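Probable 2-dehydropantoate 2-reductase (Bacillus subtilis, PDB 3EGO) probably catalyses the NADPH-dependent reduction of 2-dehydropantoate (ketopantoate) to (R)-pantoate, the second step in making pantoate for pantothenate biosynthesis. Local coordinates at residues Val27-Arg32 against Ala38-Glu43; Asn185-Pro190 against Glu233-Val238; Pro190-Leu195 against Gly200-Thr205. One frame throughout, in Å; residues are numbered along the deposited sequence.

Contact 1: residues Val27-Arg32 against Ala38-Glu43; sequences VTVVTR and AAIQSE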
ATOM      1  N   VAL A  27      -9.870  34.375  24.622  1.00 33.22           N
ATOM      2  CA  VAL A  27      -9.166  33.227  24.035  1.00 30.73           C
ATOM      3  C   VAL A  27      -7.702  33.525  23.760  1.00 29.34           C
ATOM      4  O   VAL A  27      -7.352  34.613  23.312  1.00 29.57           O
ATOM      5  CB  VAL A  27      -9.837  32.780  22.693  1.00 30.34           C
ATOM      6  CG1 VAL A  27      -9.079  31.639  22.062  1.00 30.91           C
ATOM      7  CG2 VAL A  27     -11.288  32.394  22.941  1.00 26.96           C
ATOM      8  N   THR A  28      -6.873  32.536  24.051  1.00 26.01           N
ATOM      9  CA  THR A  28      -5.496  32.493  23.604  1.00 28.27           C
ATOM     10  C   THR A  28      -5.273  31.208  22.836  1.00 28.36           C
ATOM     11  O   THR A  28      -5.625  30.122  23.318  1.00 27.10           O
ATOM     12  CB  THR A  28      -4.563  32.427  24.800  1.00 25.18           C
ATOM     13  OG1 THR A  28      -4.988  33.415  25.774  1.00 30.97           O
ATOM     14  CG2 THR A  28      -3.112  32.690  24.376  1.00 29.15           C
ATOM     15  N   VAL A  29      -4.651  31.331  21.662  1.00 26.08           N
ATOM     16  CA  VAL A  29      -4.187  30.168  20.918  1.00 25.13           C
ATOM     17  C   VAL A  29      -2.754  29.887  21.307  1.00 29.58           C
ATOM     18  O   VAL A  29      -1.906  30.784  21.218  1.00 30.99           O
ATOM     19  CB  VAL A  29      -4.288  30.452  19.420  1.00 24.90           C
ATOM     20  CG1 VAL A  29      -3.759  29.267  18.564  1.00 22.64           C
ATOM     21  CG2 VAL A  29      -5.753  30.714  19.102  1.00 26.86           C
ATOM     22  N   VAL A  30      -2.503  28.673  21.784  1.00 28.98           N
ATOM     23  CA  VAL A  30      -1.161  28.249  22.164  1.00 33.00           C
ATOM     24  C   VAL A  30      -0.639  27.431  20.987  1.00 33.17           C
ATOM     25  O   VAL A  30      -1.123  26.325  20.711  1.00 30.00           O
ATOM     26  CB  VAL A  30      -1.183  27.404  23.467  1.00 34.05           C
ATOM     27  CG1 VAL A  30       0.220  26.855  23.802  1.00 36.49           C
ATOM     28  CG2 VAL A  30      -1.790  28.192  24.618  1.00 29.85           C
ATOM     29  N   THR A  31       0.293  28.033  20.250  1.00 36.15           N
ATOM     30  CA  THR A  31       0.830  27.474  19.004  1.00 36.87           C
ATOM     31  C   THR A  31       2.274  27.056  19.274  1.00 39.09           C
ATOM     32  O   THR A  31       2.956  27.677  20.062  1.00 37.61           O
ATOM     33  CB  THR A  31       0.869  28.544  17.863  1.00 38.01           C
ATOM     34  OG1 THR A  31       1.721  29.637  18.232  1.00 40.17           O
ATOM     35  CG2 THR A  31      -0.496  29.124  17.568  1.00 40.03           C
ATOM     36  N   ARG A  32       2.763  26.022  18.605  1.00 41.69           N
ATOM     37  CA  ARG A  32       4.159  25.642  18.806  1.00 43.26           C
ATOM     38  C   ARG A  32       5.140  26.616  18.124  1.00 42.00           C
ATOM     39  O   ARG A  32       6.274  26.783  18.599  1.00 43.79           O
ATOM     40  CB  ARG A  32       4.417  24.197  18.357  1.00 46.39           C
ATOM     41  CG  ARG A  32       4.684  24.027  16.851  1.00 53.43           C
ATOM     42  CD  ARG A  32       5.477  22.759  16.584  1.00 60.57           C
ATOM     43  NE  ARG A  32       6.876  22.859  17.018  1.00 71.04           N
ATOM     44  CZ  ARG A  32       7.569  21.851  17.553  1.00 73.60           C
ATOM     45  NH1 ARG A  32       6.992  20.671  17.746  1.00 76.85           N
ATOM     46  NH2 ARG A  32       8.836  22.019  17.908  1.00 74.42           N
ATOM     47  N   ALA A  38       2.792  35.151  16.932  1.00 36.56           N
ATOM     48  CA  ALA A  38       3.000  36.573  16.684  1.00 34.47           C
ATOM     49  C   ALA A  38       1.992  37.083  15.688  1.00 34.12           C
ATOM     50  O   ALA A  38       1.478  38.183  15.823  1.00 33.15           O
ATOM     51  CB  ALA A  38       4.442  36.848  16.160  1.00 36.62           C
ATOM     52  N   ALA A  39       1.725  36.288  14.664  1.00 32.87           N
ATOM     53  CA  ALA A  39       0.825  36.734  13.596  1.00 33.02           C
ATOM     54  C   ALA A  39      -0.643  36.835  14.031  1.00 32.79           C
ATOM     55  O   ALA A  39      -1.393  37.680  13.513  1.00 34.93           O
ATOM     56  CB  ALA A  39       0.964  35.837  12.372  1.00 34.14           C
ATOM     57  N   ILE A  40      -1.065  35.944  14.929  1.00 34.47           N
ATOM     58  CA  ILE A  40      -2.442  35.984  15.482  1.00 33.84           C
ATOM     59  C   ILE A  40      -2.589  37.202  16.398  1.00 39.46           C
ATOM     60  O   ILE A  40      -3.533  37.986  16.270  1.00 40.29           O
ATOM     61  CB  ILE A  40      -2.766  34.709  16.296  1.00 34.63           C
ATOM     62  CG1 ILE A  40      -3.024  33.508  15.348  1.00 27.03           C
ATOM     63  CG2 ILE A  40      -3.967  34.967  17.231  1.00 33.54           C
ATOM     64  CD1 ILE A  40      -2.883  32.089  16.029  1.00 26.66           C
ATOM     65  N   GLN A  41      -1.632  37.347  17.313  1.00 43.30           N
ATOM     66  CA  GLN A  41      -1.594  38.474  18.236  1.00 48.19           C
ATOM     67  C   GLN A  41      -1.573  39.782  17.420  1.00 49.97           C
ATOM     68  O   GLN A  41      -1.889  40.836  17.955  1.00 53.14           O
ATOM     69  CB  GLN A  41      -0.404  38.331  19.210  1.00 45.59           C
ATOM     70  CG  GLN A  41      -0.472  39.153  20.514  1.00 50.26           C
ATOM     71  CD  GLN A  41      -1.417  38.581  21.590  1.00 57.06           C
ATOM     72  OE1 GLN A  41      -1.066  37.662  22.350  1.00 46.18           O
ATOM     73  NE2 GLN A  41      -2.607  39.168  21.684  1.00 62.50           N
ATOM     74  N   SER A  42      -1.298  39.675  16.109  1.00 52.59           N
ATOM     75  CA  SER A  42      -1.129  40.814  15.182  1.00 51.21           C
ATOM     76  C   SER A  42      -2.299  41.220  14.266  1.00 51.14           C
ATOM     77  O   SER A  42      -2.700  42.386  14.270  1.00 51.26           O
ATOM     78  CB  SER A  42       0.116  40.620  14.320  1.00 53.17           C
ATOM     79  OG  SER A  42       1.284  40.791  15.101  1.00 55.99           O
ATOM     80  N   GLU A  43      -2.822  40.321  13.434  1.00 45.68           N
ATOM     81  CA  GLU A  43      -4.027  40.702  12.710  1.00 45.12           C
ATOM     82  C   GLU A  43      -5.273  39.913  13.089  1.00 40.65           C
ATOM     83  O   GLU A  43      -6.271  39.968  12.381  1.00 40.83           O
ATOM     84  CB  GLU A  43      -3.856  40.732  11.178  1.00 48.67           C
ATOM     85  CG  GLU A  43      -3.472  39.430  10.529  1.00 53.26           C
ATOM     86  CD  GLU A  43      -1.996  39.366  10.259  1.00 60.30           C
ATOM     87  OE1 GLU A  43      -1.255  40.177  10.857  1.00 64.73           O
ATOM     88  OE2 GLU A  43      -1.577  38.510   9.449  1.00 68.33           O
TER
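Ile40 reaches down from the helix segment 38-43 and sets its terminal methyl, CD1, against Val29 and Thr31 of segment 27-32. With Val29 the two side chains cross at about a right angle, and Ile40 CD1 lies 3.9 Å from Val29 CG1 and 4.0 Å from Val29 CB, touching the valine at its branch point as well as at one methyl. The meeting with Thr31 is different: the two side chains point at each other tip to tip, Thr31 CG2 standing 4.1 Å from Ile40 CD1.

The chain of Ile40 explains how one methyl serves both neighbours. Its CG1 is anti to the carbonyl carbon (chi1 -75°), and a nearly extended second torsion of 160° carries CD1 clear of the helix backbone. Thr31 divides its two branches by character, turning the methyl to the isoleucine while OG1 is hydrogen-bonded to Arg33 O, two residues on. Val29, beta-branched, suits the strand; Thr31 stands in the loop just beyond its end. On the helix, Ser42 OG donates a 2.7 Å bond to Ala38 O, approaching at a C=O...O angle of 150° and tilted from the carbonyl plane; the hydroxyl is thereby bound back to its own helix.

Val29 also packs on Ala18 of helix 12-22 and lies close to Gly10 of the glycine-rich NADP(+) site inferred by similarity, while Gln41 OE1 bonds to Ala60 N of strand 52-61. Strand 26-30 runs parallel to both 4-8 and 52-61. Lying next to the strand that leads into the glycine-rich loop, it forms, with helix 34-43 packed on it, the second beta-alpha unit of the Rossmann-type fold.

Contact 2: residues Asn185-Pro190 against Glu233-Val238; sequences NACINP and ERVQAV
Val238, which meets Ile188 across the contact, is tied into its own helix by a short backbone bond of 2.6 Å from Val238 N to Arg234 O. The valine faces helix 185-190, and its CG1 lies 4.2 Å from CD1 of Ile188. The isoleucine reaches that far because its chain is extended, with a chi2 of 172° that sends CD1 outward from helix 185-190, where it also lies near Val235 O. No hydrogen bond joins the segments; the side chains that meet are apolar.

Its second point of contact is closer. Cys187 CB and Val235 CG1 are 3.8 Å apart, and the chi1 of Val235 (171°) directs this methyl away from its backbone N. It is the cysteine's CB that does the touching. Such a small side chain suits the place where the backbones come nearest, the CA atoms of Cys187 and Val235 being 7.3 Å apart. Over these segments the axes approach to 10.1 Å, with a signed crossing angle of -40° between their N-to-C directions.

Asn185 and Asn189, both probably substrate-binding residues, belong to the same helix; Asn185 OD1 bonds to NZ of Lys181, the probable proton donor. Met212 and Phe216 of helix 206-223 cover both Cys187 and Val235. Ala186 packs on helix 261-274, Asn189 on helix 248-255, and Arg234 NH2 bonds back to Gly180 O of helix 174-195.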
ATOM      1  N   ASN A 185     -13.806   6.174  10.571  1.00 29.01           N
ATOM      2  CA  ASN A 185     -12.474   6.560  10.093  1.00 31.88           C
ATOM      3  C   ASN A 185     -11.609   5.322   9.821  1.00 32.94           C
ATOM      4  O   ASN A 185     -10.894   5.254   8.820  1.00 33.41           O
ATOM      5  CB  ASN A 185     -11.779   7.491  11.096  1.00 30.89           C
ATOM      6  CG  ASN A 185     -12.490   8.848  11.252  1.00 34.55           C
ATOM      7  OD1 ASN A 185     -12.274   9.551  12.235  1.00 40.22           O
ATOM      8  ND2 ASN A 185     -13.333   9.204  10.296  1.00 33.12           N
ATOM      9  N   ALA A 186     -11.702   4.332  10.707  1.00 29.67           N
ATOM     10  CA  ALA A 186     -10.853   3.141  10.612  1.00 29.50           C
ATOM     11  C   ALA A 186     -11.159   2.330   9.348  1.00 28.93           C
ATOM     12  O   ALA A 186     -10.276   1.715   8.785  1.00 27.60           O
ATOM     13  CB  ALA A 186     -11.039   2.289  11.873  1.00 28.72           C
ATOM     14  N   CYS A 187     -12.414   2.323   8.904  1.00 29.12           N
ATOM     15  CA  CYS A 187     -12.792   1.560   7.721  1.00 28.62           C
ATOM     16  C   CYS A 187     -12.496   2.257   6.429  1.00 26.28           C
ATOM     17  O   CYS A 187     -12.215   1.592   5.420  1.00 27.40           O
ATOM     18  CB  CYS A 187     -14.277   1.227   7.723  1.00 31.27           C
ATOM     19  SG  CYS A 187     -14.751   0.126   8.984  1.00 32.93           S
ATOM     20  N   ILE A 188     -12.601   3.585   6.420  1.00 27.77           N
ATOM     21  CA  ILE A 188     -12.416   4.316   5.179  1.00 27.37           C
ATOM     22  C   ILE A 188     -10.980   4.768   4.949  1.00 27.75           C
ATOM     23  O   ILE A 188     -10.468   4.654   3.840  1.00 29.93           O
ATOM     24  CB  ILE A 188     -13.302   5.583   5.090  1.00 30.03           C
ATOM     25  CG1 ILE A 188     -14.799   5.214   5.072  1.00 31.03           C
ATOM     26  CG2 ILE A 188     -12.947   6.381   3.817  1.00 32.53           C
ATOM     27  CD1 ILE A 188     -15.763   6.482   5.181  1.00 28.11           C
ATOM     28  N   ASN A 189     -10.343   5.311   5.982  1.00 27.88           N
ATOM     29  CA  ASN A 189      -9.046   6.020   5.809  1.00 28.98           C
ATOM     30  C   ASN A 189      -7.800   5.201   5.391  1.00 28.49           C
ATOM     31  O   ASN A 189      -7.081   5.566   4.446  1.00 26.26           O
ATOM     32  CB  ASN A 189      -8.750   6.842   7.065  1.00 27.96           C
ATOM     33  CG  ASN A 189      -9.677   8.083   7.200  1.00 33.86           C
ATOM     34  OD1 ASN A 189     -10.683   8.203   6.503  1.00 34.79           O
ATOM     35  ND2 ASN A 189      -9.334   8.983   8.108  1.00 35.87           N
ATOM     36  N   PRO A 190      -7.495   4.125   6.142  1.00 27.40           N
ATOM     37  CA  PRO A 190      -6.397   3.255   5.769  1.00 26.89           C
ATOM     38  C   PRO A 190      -6.599   2.666   4.392  1.00 28.16           C
ATOM     39  O   PRO A 190      -5.633   2.571   3.639  1.00 29.39           O
ATOM     40  CB  PRO A 190      -6.463   2.125   6.825  1.00 27.73           C
ATOM     41  CG  PRO A 190      -7.228   2.700   7.998  1.00 26.95           C
ATOM     42  CD  PRO A 190      -8.144   3.743   7.419  1.00 27.45           C
ATOM     43  N   GLU A 233     -24.048   0.108   8.167  1.00 44.49           N
ATOM     44  CA  GLU A 233     -24.819   0.905   7.209  1.00 45.87           C
ATOM     45  C   GLU A 233     -24.268   2.316   7.138  1.00 42.26           C
ATOM     46  O   GLU A 233     -24.087   2.871   6.055  1.00 42.96           O
ATOM     47  CB  GLU A 233     -26.314   0.923   7.570  1.00 47.62           C
ATOM     48  CG  GLU A 233     -27.034  -0.357   7.176  1.00 55.68           C
ATOM     49  CD  GLU A 233     -28.066  -0.810   8.205  1.00 67.84           C
ATOM     50  OE1 GLU A 233     -28.671   0.057   8.893  1.00 68.21           O
ATOM     51  OE2 GLU A 233     -28.269  -2.046   8.320  1.00 72.53           O
ATOM     52  N   ARG A 234     -23.970   2.842   8.314  1.00 42.38           N
ATOM     53  CA  ARG A 234     -23.412   4.177   8.545  1.00 43.34           C
ATOM     54  C   ARG A 234     -22.089   4.377   7.822  1.00 41.08           C
ATOM     55  O   ARG A 234     -21.918   5.334   7.056  1.00 40.91           O
ATOM     56  CB  ARG A 234     -23.224   4.360  10.051  1.00 43.22           C
ATOM     57  CG  ARG A 234     -22.712   5.708  10.505  1.00 47.87           C
ATOM     58  CD  ARG A 234     -22.700   5.782  12.042  1.00 47.81           C
ATOM     59  NE  ARG A 234     -21.559   6.532  12.583  1.00 58.81           N
ATOM     60  CZ  ARG A 234     -21.066   7.662  12.062  1.00 64.61           C
ATOM     61  NH1 ARG A 234     -21.610   8.205  10.976  1.00 61.06           N
ATOM     62  NH2 ARG A 234     -20.023   8.266  12.637  1.00 61.87           N
ATOM     63  N   VAL A 235     -21.157   3.457   8.052  1.00 41.23           N
ATOM     64  CA  VAL A 235     -19.872   3.447   7.330  1.00 35.89           C
ATOM     65  C   VAL A 235     -20.110   3.613   5.830  1.00 36.34           C
ATOM     66  O   VAL A 235     -19.524   4.476   5.174  1.00 33.07           O
ATOM     67  CB  VAL A 235     -19.072   2.130   7.632  1.00 35.97           C
ATOM     68  CG1 VAL A 235     -17.834   1.995   6.727  1.00 35.41           C
ATOM     69  CG2 VAL A 235     -18.669   2.032   9.121  1.00 35.19           C
ATOM     70  N   GLN A 236     -20.982   2.783   5.272  1.00 36.90           N
ATOM     71  CA  GLN A 236     -21.277   2.870   3.841  1.00 39.06           C
ATOM     72  C   GLN A 236     -21.993   4.165   3.506  1.00 39.80           C
ATOM     73  O   GLN A 236     -21.732   4.793   2.460  1.00 40.13           O
ATOM     74  CB  GLN A 236     -22.130   1.693   3.404  1.00 38.00           C
ATOM     75  CG  GLN A 236     -21.481   0.362   3.631  1.00 38.04           C
ATOM     76  CD  GLN A 236     -22.471  -0.765   3.453  1.00 45.40           C
ATOM     77  OE1 GLN A 236     -22.970  -1.329   4.437  1.00 49.49           O
ATOM     78  NE2 GLN A 236     -22.794  -1.076   2.198  1.00 41.51           N
ATOM     79  N   ALA A 237     -22.900   4.549   4.397  1.00 42.61           N
ATOM     80  CA  ALA A 237     -23.586   5.837   4.301  1.00 42.55           C
ATOM     81  C   ALA A 237     -22.605   7.008   4.186  1.00 42.85           C
ATOM     82  O   ALA A 237     -22.746   7.827   3.268  1.00 41.89           O
ATOM     83  CB  ALA A 237     -24.514   6.025   5.484  1.00 43.25           C
ATOM     84  N   VAL A 238     -21.623   7.090   5.103  1.00 42.13           N
ATOM     85  CA  VAL A 238     -20.683   8.227   5.127  1.00 42.28           C
ATOM     86  C   VAL A 238     -19.749   8.207   3.931  1.00 44.33           C
ATOM     87  O   VAL A 238     -19.373   9.259   3.388  1.00 42.97           O
ATOM     88  CB  VAL A 238     -19.826   8.258   6.384  1.00 42.27           C
ATOM     89  CG1 VAL A 238     -18.719   9.289   6.238  1.00 39.66           C
ATOM     90  CG2 VAL A 238     -20.674   8.531   7.618  1.00 43.77           C
TER

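Contact 3: residues Pro190-Leu195 against Gly200-Thr205; sequences PLTALL and GELLTT
No ring or other flat side-chain group takes part where Leu202 meets Leu191, Thr192 and Leu195; the flat group that matters is the peptide carbonyl of Glu201, whose O receives Thr205 OG1 in the carbonyl plane at 3.0 Å. This bond ties Thr205, just past the short, weakly bonded helix, back to Glu201 at its start.

Leu202 divides its two methyls. Its CD1 lies 3.9 Å from Thr192 CG2, where the side chains cross at about a right angle, and also rests near CB of Leu191. The other methyl, CD2, is 4.0 Å from Leu195 CD1. A forked leucine thus fits over three residues along one helix surface. Thr192 can share in this apolar contact because its chi1 of 57° sets OG1 between the backbone N and carbonyl carbon, leaving CG2 for Leu202. OG1 is hydrogen-bonded to Ser247 OG and to the carbonyl oxygens of Ile188 and Asn189, which must share or alternate for its single hydrogen.

Met212 of helix 206-223 touches both Leu191 and Leu202, while Leu191 and Leu194 pack on Leu285 of helix 280-291. Ser288 of the second subunit touches Leu194 and Leu195, bringing the end of helix 174-195 to the dimer interface.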
ATOM      1  N   PRO A 190      -7.495   4.125   6.142  1.00 27.40           N
ATOM      2  CA  PRO A 190      -6.397   3.255   5.769  1.00 26.89           C
ATOM      3  C   PRO A 190      -6.599   2.666   4.392  1.00 28.16           C
ATOM      4  O   PRO A 190      -5.633   2.571   3.639  1.00 29.39           O
ATOM      5  CB  PRO A 190      -6.463   2.125   6.825  1.00 27.73           C
ATOM      6  CG  PRO A 190      -7.228   2.700   7.998  1.00 26.95           C
ATOM      7  CD  PRO A 190      -8.144   3.743   7.419  1.00 27.45           C
ATOM      8  N   LEU A 191      -7.838   2.271   4.054  1.00 27.76           N
ATOM      9  CA  LEU A 191      -8.087   1.630   2.773  1.00 27.54           C
ATOM     10  C   LEU A 191      -7.877   2.551   1.608  1.00 28.17           C
ATOM     11  O   LEU A 191      -7.286   2.149   0.598  1.00 30.94           O
ATOM     12  CB  LEU A 191      -9.509   1.062   2.667  1.00 28.60           C
ATOM     13  CG  LEU A 191      -9.695  -0.405   3.009  1.00 35.23           C
ATOM     14  CD1 LEU A 191      -9.461  -0.630   4.479  1.00 42.23           C
ATOM     15  CD2 LEU A 191     -11.102  -0.856   2.641  1.00 27.18           C
ATOM     16  N   THR A 192      -8.396   3.775   1.719  1.00 26.77           N
ATOM     17  CA  THR A 192      -8.210   4.777   0.676  1.00 25.99           C
ATOM     18  C   THR A 192      -6.746   5.183   0.522  1.00 27.94           C
ATOM     19  O   THR A 192      -6.268   5.438  -0.587  1.00 31.01           O
ATOM     20  CB  THR A 192      -9.072   6.051   0.890  1.00 25.38           C
ATOM     21  OG1 THR A 192      -8.794   6.617   2.156  1.00 31.72           O
ATOM     22  CG2 THR A 192     -10.562   5.747   0.782  1.00 31.17           C
ATOM     23  N   ALA A 193      -6.037   5.239   1.636  1.00 26.48           N
ATOM     24  CA  ALA A 193      -4.641   5.577   1.614  1.00 27.58           C
ATOM     25  C   ALA A 193      -3.876   4.530   0.833  1.00 30.70           C
ATOM     26  O   ALA A 193      -2.966   4.872   0.104  1.00 33.01           O
ATOM     27  CB  ALA A 193      -4.087   5.668   2.997  1.00 27.73           C
ATOM     28  N   LEU A 194      -4.217   3.252   0.980  1.00 29.59           N
ATOM     29  CA  LEU A 194      -3.436   2.253   0.224  1.00 30.31           C
ATOM     30  C   LEU A 194      -3.814   2.179  -1.266  1.00 31.65           C
ATOM     31  O   LEU A 194      -2.935   2.043  -2.153  1.00 29.14           O
ATOM     32  CB  LEU A 194      -3.503   0.872   0.903  1.00 31.27           C
ATOM     33  CG  LEU A 194      -2.433   0.614   1.962  1.00 38.55           C
ATOM     34  CD1 LEU A 194      -2.970   0.578   3.364  1.00 41.20           C
ATOM     35  CD2 LEU A 194      -1.759  -0.729   1.661  1.00 45.67           C
ATOM     36  N   LEU A 195      -5.111   2.272  -1.541  1.00 29.46           N
ATOM     37  CA  LEU A 195      -5.623   2.080  -2.912  1.00 31.24           C
ATOM     38  C   LEU A 195      -5.505   3.370  -3.725  1.00 30.92           C
ATOM     39  O   LEU A 195      -5.586   3.341  -4.954  1.00 33.33           O
ATOM     40  CB  LEU A 195      -7.082   1.635  -2.892  1.00 28.23           C
ATOM     41  CG  LEU A 195      -7.345   0.270  -2.256  1.00 29.98           C
ATOM     42  CD1 LEU A 195      -8.797   0.132  -1.847  1.00 33.03           C
ATOM     43  CD2 LEU A 195      -6.926  -0.883  -3.160  1.00 27.63           C
ATOM     44  N   GLY A 200     -15.709   7.121  -2.641  1.00 40.37           N
ATOM     45  CA  GLY A 200     -16.812   6.454  -3.309  1.00 41.68           C
ATOM     46  C   GLY A 200     -16.361   5.170  -3.979  1.00 41.81           C
ATOM     47  O   GLY A 200     -17.147   4.243  -4.151  1.00 42.19           O
ATOM     48  N   GLU A 201     -15.089   5.117  -4.360  1.00 40.13           N
ATOM     49  CA  GLU A 201     -14.561   3.925  -5.007  1.00 41.12           C
ATOM     50  C   GLU A 201     -14.609   2.690  -4.103  1.00 38.99           C
ATOM     51  O   GLU A 201     -14.629   1.572  -4.590  1.00 39.35           O
ATOM     52  CB  GLU A 201     -13.148   4.153  -5.564  1.00 42.14           C
ATOM     53  CG  GLU A 201     -13.088   4.626  -7.005  1.00 49.74           C
ATOM     54  CD  GLU A 201     -11.899   4.015  -7.759  1.00 60.32           C
ATOM     55  OE1 GLU A 201     -11.089   4.780  -8.331  1.00 65.15           O
ATOM     56  OE2 GLU A 201     -11.760   2.765  -7.759  1.00 66.40           O
ATOM     57  N   LEU A 202     -14.654   2.894  -2.790  1.00 39.47           N
ATOM     58  CA  LEU A 202     -14.840   1.776  -1.840  1.00 38.61           C
ATOM     59  C   LEU A 202     -16.202   1.089  -1.958  1.00 42.06           C
ATOM     60  O   LEU A 202     -16.341  -0.095  -1.638  1.00 40.71           O
ATOM     61  CB  LEU A 202     -14.663   2.247  -0.398  1.00 37.41           C
ATOM     62  CG  LEU A 202     -13.262   2.772  -0.055  1.00 37.71           C
ATOM     63  CD1 LEU A 202     -13.116   2.918   1.437  1.00 30.79           C
ATOM     64  CD2 LEU A 202     -12.185   1.820  -0.630  1.00 37.73           C
ATOM     65  N   LEU A 203     -17.208   1.839  -2.398  1.00 41.11           N
ATOM     66  CA  LEU A 203     -18.570   1.335  -2.424  1.00 42.04           C
ATOM     67  C   LEU A 203     -18.892   0.689  -3.751  1.00 41.53           C
ATOM     68  O   LEU A 203     -19.590  -0.327  -3.810  1.00 42.85           O
ATOM     69  CB  LEU A 203     -19.549   2.477  -2.159  1.00 43.31           C
ATOM     70  CG  LEU A 203     -19.663   3.071  -0.763  1.00 44.65           C
ATOM     71  CD1 LEU A 203     -20.731   4.153  -0.821  1.00 49.57           C
ATOM     72  CD2 LEU A 203     -20.024   2.009   0.273  1.00 48.23           C
ATOM     73  N   THR A 204     -18.356   1.262  -4.818  1.00 43.83           N
ATOM     74  CA  THR A 204     -18.705   0.831  -6.166  1.00 45.93           C
ATOM     75  C   THR A 204     -17.780  -0.253  -6.736  1.00 46.15           C
ATOM     76  O   THR A 204     -17.988  -0.698  -7.860  1.00 44.65           O
ATOM     77  CB  THR A 204     -18.743   2.018  -7.140  1.00 47.55           C
ATOM     78  OG1 THR A 204     -17.433   2.589  -7.263  1.00 48.22           O
ATOM     79  CG2 THR A 204     -19.727   3.099  -6.659  1.00 48.99           C
ATOM     80  N   THR A 205     -16.749  -0.654  -5.986  1.00 44.95           N
ATOM     81  CA  THR A 205     -15.884  -1.748  -6.426  1.00 44.52           C
ATOM     82  C   THR A 205     -16.156  -2.906  -5.492  1.00 42.62           C
ATOM     83  O   THR A 205     -15.803  -2.848  -4.329  1.00 42.64           O
ATOM     84  CB  THR A 205     -14.368  -1.386  -6.343  1.00 44.83           C
ATOM     85  OG1 THR A 205     -14.127  -0.133  -6.987  1.00 48.45           O
ATOM     86  CG2 THR A 205     -13.478  -2.469  -6.980  1.00 41.48           C
TER

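Contact 1 comes first along the chain, in the Rossmann-type nucleotide-binding part, where a strand of the mixed sheet meets a helix. Contacts 2 and 3 belong to the helical C-terminal part, on the opposite side of the chain's centre: their centres lie about 35 Å and about 38 Å from that of contact 1. These two are close neighbours, with centres about 10 Å apart; they share Pro190 on helix 174-195 and touch directly, and contact 3 is nested in the loop closed by contact 2. Helix 174-195 carries the probable proton donor Lys181. The arrangement is consistent with cofactor held mainly by one domain and substrate residues supplied largely by the other.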